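Local coordinates for protein (hdlp (histone deacetylase-like protein)) (Aquifex aeolicus, PDB 1C3P), which probably acts as a zinc-dependent deacetylase of the histone deacetylase family, perhaps in acetoin breakdown, at residues 186-191 / 240-245; 251-256 / 280-285. One frame throughout, in Å; residues are numbered along the deposited sequence.

Contact 1. Residues 186-191 / 240-245; sequences FVLSLH and EIVKEV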
loop_
_atom_site.group_PDB
_atom_site.type_symbol
_atom_site.label_atom_id
_atom_site.label_comp_id
_atom_site.label_asym_id
_atom_site.label_seq_id
_atom_site.Cartn_x
_atom_site.Cartn_y
_atom_site.Cartn_z
ATOM N N PHE A 186 -9.085 -2.649 14.036
ATOM C CA PHE A 186 -9.506 -1.277 13.809
ATOM C C PHE A 186 -8.815 -0.864 12.525
ATOM O O PHE A 186 -7.612 -1.035 12.396
ATOM C CB PHE A 186 -9.054 -0.352 14.958
ATOM C CG PHE A 186 -9.624 1.034 14.861
ATOM C CD1 PHE A 186 -10.552 1.484 15.793
ATOM C CD2 PHE A 186 -9.283 1.873 13.803
ATOM C CE1 PHE A 186 -11.132 2.745 15.670
ATOM C CE2 PHE A 186 -9.856 3.133 13.674
ATOM C CZ PHE A 186 -10.788 3.568 14.618
ATOM N N VAL A 187 -9.580 -0.344 11.569
ATOM C CA VAL A 187 -9.011 0.072 10.299
ATOM C C VAL A 187 -9.171 1.569 10.127
ATOM O O VAL A 187 -10.261 2.101 10.297
ATOM C CB VAL A 187 -9.718 -0.643 9.091
ATOM C CG1 VAL A 187 -9.172 -0.117 7.757
ATOM C CG2 VAL A 187 -9.527 -2.147 9.187
ATOM N N LEU A 188 -8.071 2.239 9.817
ATOM C CA LEU A 188 -8.074 3.670 9.555
ATOM C C LEU A 188 -7.558 3.886 8.153
ATOM O O LEU A 188 -6.482 3.400 7.791
ATOM C CB LEU A 188 -7.157 4.430 10.516
ATOM C CG LEU A 188 -6.758 5.869 10.119
ATOM C CD1 LEU A 188 -7.972 6.793 10.049
ATOM C CD2 LEU A 188 -5.756 6.408 11.128
ATOM N N SER A 189 -8.316 4.597 7.341
ATOM C CA SER A 189 -7.826 4.880 6.002
ATOM C C SER A 189 -7.998 6.328 5.631
ATOM O O SER A 189 -9.059 6.887 5.838
ATOM C CB SER A 189 -8.557 4.043 4.946
ATOM O OG SER A 189 -8.028 4.386 3.677
ATOM N N LEU A 190 -6.951 6.952 5.100
ATOM C CA LEU A 190 -7.095 8.309 4.595
ATOM C C LEU A 190 -7.071 8.029 3.090
ATOM O O LEU A 190 -6.314 7.180 2.636
ATOM C CB LEU A 190 -5.914 9.232 4.930
ATOM C CG LEU A 190 -5.268 9.405 6.303
ATOM C CD1 LEU A 190 -4.737 10.829 6.378
ATOM C CD2 LEU A 190 -6.219 9.140 7.414
ATOM N N HIS A 191 -7.875 8.736 2.311
ATOM C CA HIS A 191 -7.913 8.472 0.880
ATOM C C HIS A 191 -8.723 9.521 0.131
ATOM O O HIS A 191 -9.404 10.342 0.751
ATOM C CB HIS A 191 -8.502 7.075 0.664
ATOM C CG HIS A 191 -9.739 6.823 1.480
ATOM N ND1 HIS A 191 -10.979 7.338 1.156
ATOM C CD2 HIS A 191 -9.904 6.159 2.647
ATOM C CE1 HIS A 191 -11.854 6.998 2.089
ATOM N NE2 HIS A 191 -11.226 6.280 3.004
ATOM N N GLU A 240 -5.317 10.713 16.507
ATOM C CA GLU A 240 -5.736 11.049 17.861
ATOM C C GLU A 240 -7.089 10.399 18.157
ATOM O O GLU A 240 -7.332 9.914 19.268
ATOM C CB GLU A 240 -5.791 12.580 18.027
ATOM C CG GLU A 240 -6.175 13.061 19.418
ATOM C CD GLU A 240 -5.867 14.536 19.630
ATOM O OE1 GLU A 240 -6.352 15.373 18.837
ATOM O OE2 GLU A 240 -5.134 14.855 20.595
ATOM N N ILE A 241 -7.958 10.375 17.155
ATOM C CA ILE A 241 -9.269 9.762 17.292
ATOM C C ILE A 241 -9.111 8.272 17.569
ATOM O O ILE A 241 -9.782 7.715 18.438
ATOM C CB ILE A 241 -10.120 9.948 16.006
ATOM C CG1 ILE A 241 -10.449 11.426 15.812
ATOM C CG2 ILE A 241 -11.411 9.105 16.093
ATOM C CD1 ILE A 241 -11.217 11.733 14.534
ATOM N N VAL A 242 -8.215 7.626 16.828
ATOM C CA VAL A 242 -7.995 6.204 17.013
ATOM C C VAL A 242 -7.389 5.939 18.387
ATOM O O VAL A 242 -7.871 5.083 19.132
ATOM C CB VAL A 242 -7.038 5.639 15.948
ATOM C CG1 VAL A 242 -6.734 4.177 16.248
ATOM C CG2 VAL A 242 -7.660 5.782 14.551
ATOM N N LYS A 243 -6.338 6.686 18.709
ATOM C CA LYS A 243 -5.661 6.514 19.984
ATOM C C LYS A 243 -6.599 6.640 21.172
ATOM O O LYS A 243 -6.461 5.907 22.148
ATOM C CB LYS A 243 -4.523 7.524 20.147
ATOM C CG LYS A 243 -3.825 7.386 21.500
ATOM C CD LYS A 243 -2.878 8.541 21.810
ATOM C CE LYS A 243 -1.693 8.592 20.872
ATOM N NZ LYS A 243 -0.792 9.728 21.231
ATOM N N GLU A 244 -7.562 7.550 21.105
ATOM C CA GLU A 244 -8.467 7.711 22.246
ATOM C C GLU A 244 -9.464 6.569 22.416
ATOM O O GLU A 244 -10.043 6.402 23.486
ATOM C CB GLU A 244 -9.240 9.029 22.149
ATOM C CG GLU A 244 -8.352 10.268 22.057
ATOM C CD GLU A 244 -9.137 11.568 22.172
ATOM O OE1 GLU A 244 -8.541 12.651 21.967
ATOM O OE2 GLU A 244 -10.348 11.504 22.485
ATOM N N VAL A 245 -9.653 5.779 21.369
ATOM C CA VAL A 245 -10.604 4.680 21.403
ATOM C C VAL A 245 -9.995 3.286 21.264
ATOM O O VAL A 245 -10.623 2.296 21.630
ATOM C CB VAL A 245 -11.653 4.848 20.278
ATOM C CG1 VAL A 245 -12.574 3.639 20.220
ATOM C CG2 VAL A 245 -12.467 6.103 20.525
#
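Leu188 and Val242 bring the two backbones closest, their CA atoms 7.9 Å apart, where the last turns of helix 228-245 pass over strand 185-192 and run roughly against its direction. Val242 is the residue on the helix side that does the work. Its two methyls are used differently: CG1 sits above the middle of the Phe186 ring, 4.2 Å from the ring centroid and only 12° off the ring normal, a CH-pi contact over the face. CG2 points to the far end of the same ring, 3.6 Å from Phe186 CE2 and 3.8 Å from CZ. A chi1 of -172° sets the Phe186 ring anti to its own backbone nitrogen, which carries it out from the strand to the valine. In the alpha/beta fold of the arginase clan, strand 217-222 forms one edge of a parallel sheet, and helix 228-245 carries the chain from there back over strands 185-192 and 162-166 to strand 250-254; this contact is one of the places where that crossing helix packs on the sheet. Leu188, two residues along on the same face of the strand, brings its CD2 to the second valine methyl, 4.0 Å from Val242 CG2, so that CG2 meets both strand side chains. All three residues are buried, and the contact between them is purely apolar. Leu188 continues along the helix to Ser238. The ring of Phe246, just past the helix, meets that of Phe186 at about 45°.

Contact 2. Residues 251-256 / 280-285; sequences YLLQLG and NIVREV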
loop_
_atom_site.group_PDB
_atom_site.type_symbol
_atom_site.label_atom_id
_atom_site.label_comp_id
_atom_site.label_asym_id
_atom_site.label_seq_id
_atom_site.Cartn_x
_atom_site.Cartn_y
_atom_site.Cartn_z
ATOM N N TYR A 251 0.298 -2.995 15.114
ATOM C CA TYR A 251 -0.318 -2.315 13.978
ATOM C C TYR A 251 0.468 -2.537 12.682
ATOM O O TYR A 251 1.668 -2.825 12.706
ATOM C CB TYR A 251 -0.438 -0.800 14.260
ATOM C CG TYR A 251 0.818 0.019 13.988
ATOM C CD1 TYR A 251 1.080 0.523 12.711
ATOM C CD2 TYR A 251 1.745 0.282 15.001
ATOM C CE1 TYR A 251 2.219 1.253 12.451
ATOM C CE2 TYR A 251 2.913 1.030 14.746
ATOM C CZ TYR A 251 3.138 1.503 13.472
ATOM O OH TYR A 251 4.283 2.208 13.167
ATOM N N LEU A 252 -0.237 -2.432 11.552
ATOM C CA LEU A 252 0.372 -2.538 10.228
ATOM C C LEU A 252 0.038 -1.229 9.530
ATOM O O LEU A 252 -1.040 -0.659 9.736
ATOM C CB LEU A 252 -0.202 -3.708 9.406
ATOM C CG LEU A 252 -0.047 -5.094 10.026
ATOM C CD1 LEU A 252 -1.202 -5.339 10.975
ATOM C CD2 LEU A 252 -0.066 -6.146 8.929
ATOM N N LEU A 253 0.971 -0.763 8.717
ATOM C CA LEU A 253 0.851 0.507 7.998
ATOM C C LEU A 253 1.135 0.270 6.525
ATOM O O LEU A 253 2.155 -0.327 6.187
ATOM C CB LEU A 253 1.887 1.491 8.569
ATOM C CG LEU A 253 2.206 2.799 7.854
ATOM C CD1 LEU A 253 0.966 3.684 7.882
ATOM C CD2 LEU A 253 3.379 3.508 8.570
ATOM N N GLN A 254 0.246 0.736 5.651
ATOM C CA GLN A 254 0.451 0.548 4.217
ATOM C C GLN A 254 0.835 1.912 3.667
ATOM O O GLN A 254 0.235 2.957 3.987
ATOM C CB GLN A 254 -0.809 -0.063 3.550
ATOM C CG GLN A 254 -1.776 0.887 2.896
ATOM C CD GLN A 254 -1.607 0.966 1.381
ATOM O OE1 GLN A 254 -1.958 0.032 0.633
ATOM N NE2 GLN A 254 -1.067 2.085 0.919
ATOM N N LEU A 255 1.865 1.891 2.832
ATOM C CA LEU A 255 2.463 3.098 2.304
ATOM C C LEU A 255 2.493 3.257 0.802
ATOM O O LEU A 255 3.573 3.448 0.232
ATOM C CB LEU A 255 3.897 3.153 2.853
ATOM C CG LEU A 255 3.915 3.082 4.379
ATOM C CD1 LEU A 255 5.268 2.631 4.889
ATOM C CD2 LEU A 255 3.529 4.449 4.928
ATOM N N GLY A 256 1.334 3.193 0.150
ATOM C CA GLY A 256 1.320 3.380 -1.293
ATOM C C GLY A 256 1.834 4.774 -1.627
ATOM O O GLY A 256 1.638 5.711 -0.850
ATOM N N ASN A 280 6.718 8.907 9.762
ATOM C CA ASN A 280 7.301 9.150 11.071
ATOM C C ASN A 280 6.301 9.602 12.120
ATOM O O ASN A 280 6.472 9.323 13.307
ATOM C CB ASN A 280 8.465 10.140 10.954
ATOM C CG ASN A 280 9.644 9.541 10.202
ATOM O OD1 ASN A 280 9.942 8.355 10.351
ATOM N ND2 ASN A 280 10.335 10.360 9.423
ATOM N N ILE A 281 5.253 10.287 11.682
ATOM C CA ILE A 281 4.204 10.713 12.598
ATOM C C ILE A 281 3.479 9.480 13.150
ATOM O O ILE A 281 3.101 9.444 14.324
ATOM C CB ILE A 281 3.168 11.605 11.890
ATOM C CG1 ILE A 281 3.776 12.971 11.579
ATOM C CG2 ILE A 281 1.935 11.752 12.754
ATOM C CD1 ILE A 281 2.823 13.895 10.825
ATOM N N VAL A 282 3.265 8.476 12.304
ATOM C CA VAL A 282 2.579 7.265 12.753
ATOM C C VAL A 282 3.444 6.567 13.799
ATOM O O VAL A 282 2.957 6.130 14.847
ATOM C CB VAL A 282 2.298 6.291 11.583
ATOM C CG1 VAL A 282 1.857 4.944 12.135
ATOM C CG2 VAL A 282 1.185 6.855 10.693
ATOM N N ARG A 283 4.737 6.490 13.522
ATOM C CA ARG A 283 5.654 5.842 14.451
ATOM C C ARG A 283 5.752 6.577 15.788
ATOM O O ARG A 283 5.938 5.949 16.831
ATOM C CB ARG A 283 7.031 5.727 13.813
ATOM C CG ARG A 283 7.058 4.813 12.589
ATOM C CD ARG A 283 8.359 4.954 11.837
ATOM N NE ARG A 283 9.489 4.405 12.572
ATOM C CZ ARG A 283 10.742 4.811 12.417
ATOM N NH1 ARG A 283 11.027 5.781 11.553
ATOM N NH2 ARG A 283 11.711 4.236 13.114
ATOM N N GLU A 284 5.633 7.900 15.764
ATOM C CA GLU A 284 5.706 8.661 17.013
ATOM C C GLU A 284 4.469 8.419 17.850
ATOM O O GLU A 284 4.517 8.503 19.072
ATOM C CB GLU A 284 5.815 10.156 16.748
ATOM C CG GLU A 284 7.030 10.551 15.962
ATOM C CD GLU A 284 7.044 12.027 15.659
ATOM O OE1 GLU A 284 6.076 12.511 15.032
ATOM O OE2 GLU A 284 8.020 12.700 16.045
ATOM N N VAL A 285 3.352 8.128 17.191
ATOM C CA VAL A 285 2.112 7.900 17.912
ATOM C C VAL A 285 1.993 6.458 18.375
ATOM O O VAL A 285 1.628 6.203 19.517
ATOM C CB VAL A 285 0.868 8.235 17.044
ATOM C CG1 VAL A 285 -0.406 7.938 17.819
ATOM C CG2 VAL A 285 0.888 9.709 16.631
#
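Tyr251 holds its ring between the backbone nitrogen and the carbonyl carbon, chi1 83°, and Val282 puts CG1 opposite its backbone nitrogen, chi1 168°; together these turns bring the phenol end of the tyrosine against a single valine methyl. The setting is a beta-alpha-beta unit: strand 250-254 leads into helix 272-286, which packs back on the parallel sheet before strand 290-292 takes the place beside the first strand. The short segments run almost exactly antiparallel, 172° between directions, with their axes 10.8 Å apart at closest approach. Val282 CG1 is the atom of the helix that meets both strand side chains. It lies 3.7 Å from Tyr251 CE1, approaching the ring at a slant, and is also near CZ and the hydroxyl oxygen. Leu253, whose CB points to the same side of the sheet, meets that methyl with CD2 at 4.1 Å, so one methyl rests on both the ring and the leucine branch. The hydroxyl of Tyr251 is held from just past the C-terminal end of the helix: OH is hydrogen-bonded to Gly287 O, with a weak second bond to the Tyr291 hydroxyl. Arg283 sends its charged end elsewhere, into salt bridges with Glu288 and Glu312, and its NH1 makes a weak, bent bond to Asn280 OD1. What it gives the tyrosine is the aliphatic root of its side chain: Arg283 CG lies 3.8 Å from Tyr251 OH.

The two contacts sit about 11 Å apart, centre to centre, on the same side of one sheet, with strand 162-166 lying between the strands they use. Leu163 of that middle strand touches Phe186 and Val242 of contact 1 and Tyr251 of contact 2. The covering helices meet as well: Lys243 CE packs 3.4 Å from Val285 CG1, and Leu239 touches Leu188, Ile281 and Val285. Neither contact forms the zinc site itself. The side chain of Asp168, a zinc ligand although no metal is bound in this model, is about 9 Å from that of Leu253 and about 11 Å from that of Leu188; that of Asp258, also a zinc ligand, is about 12 Å from that of Leu253.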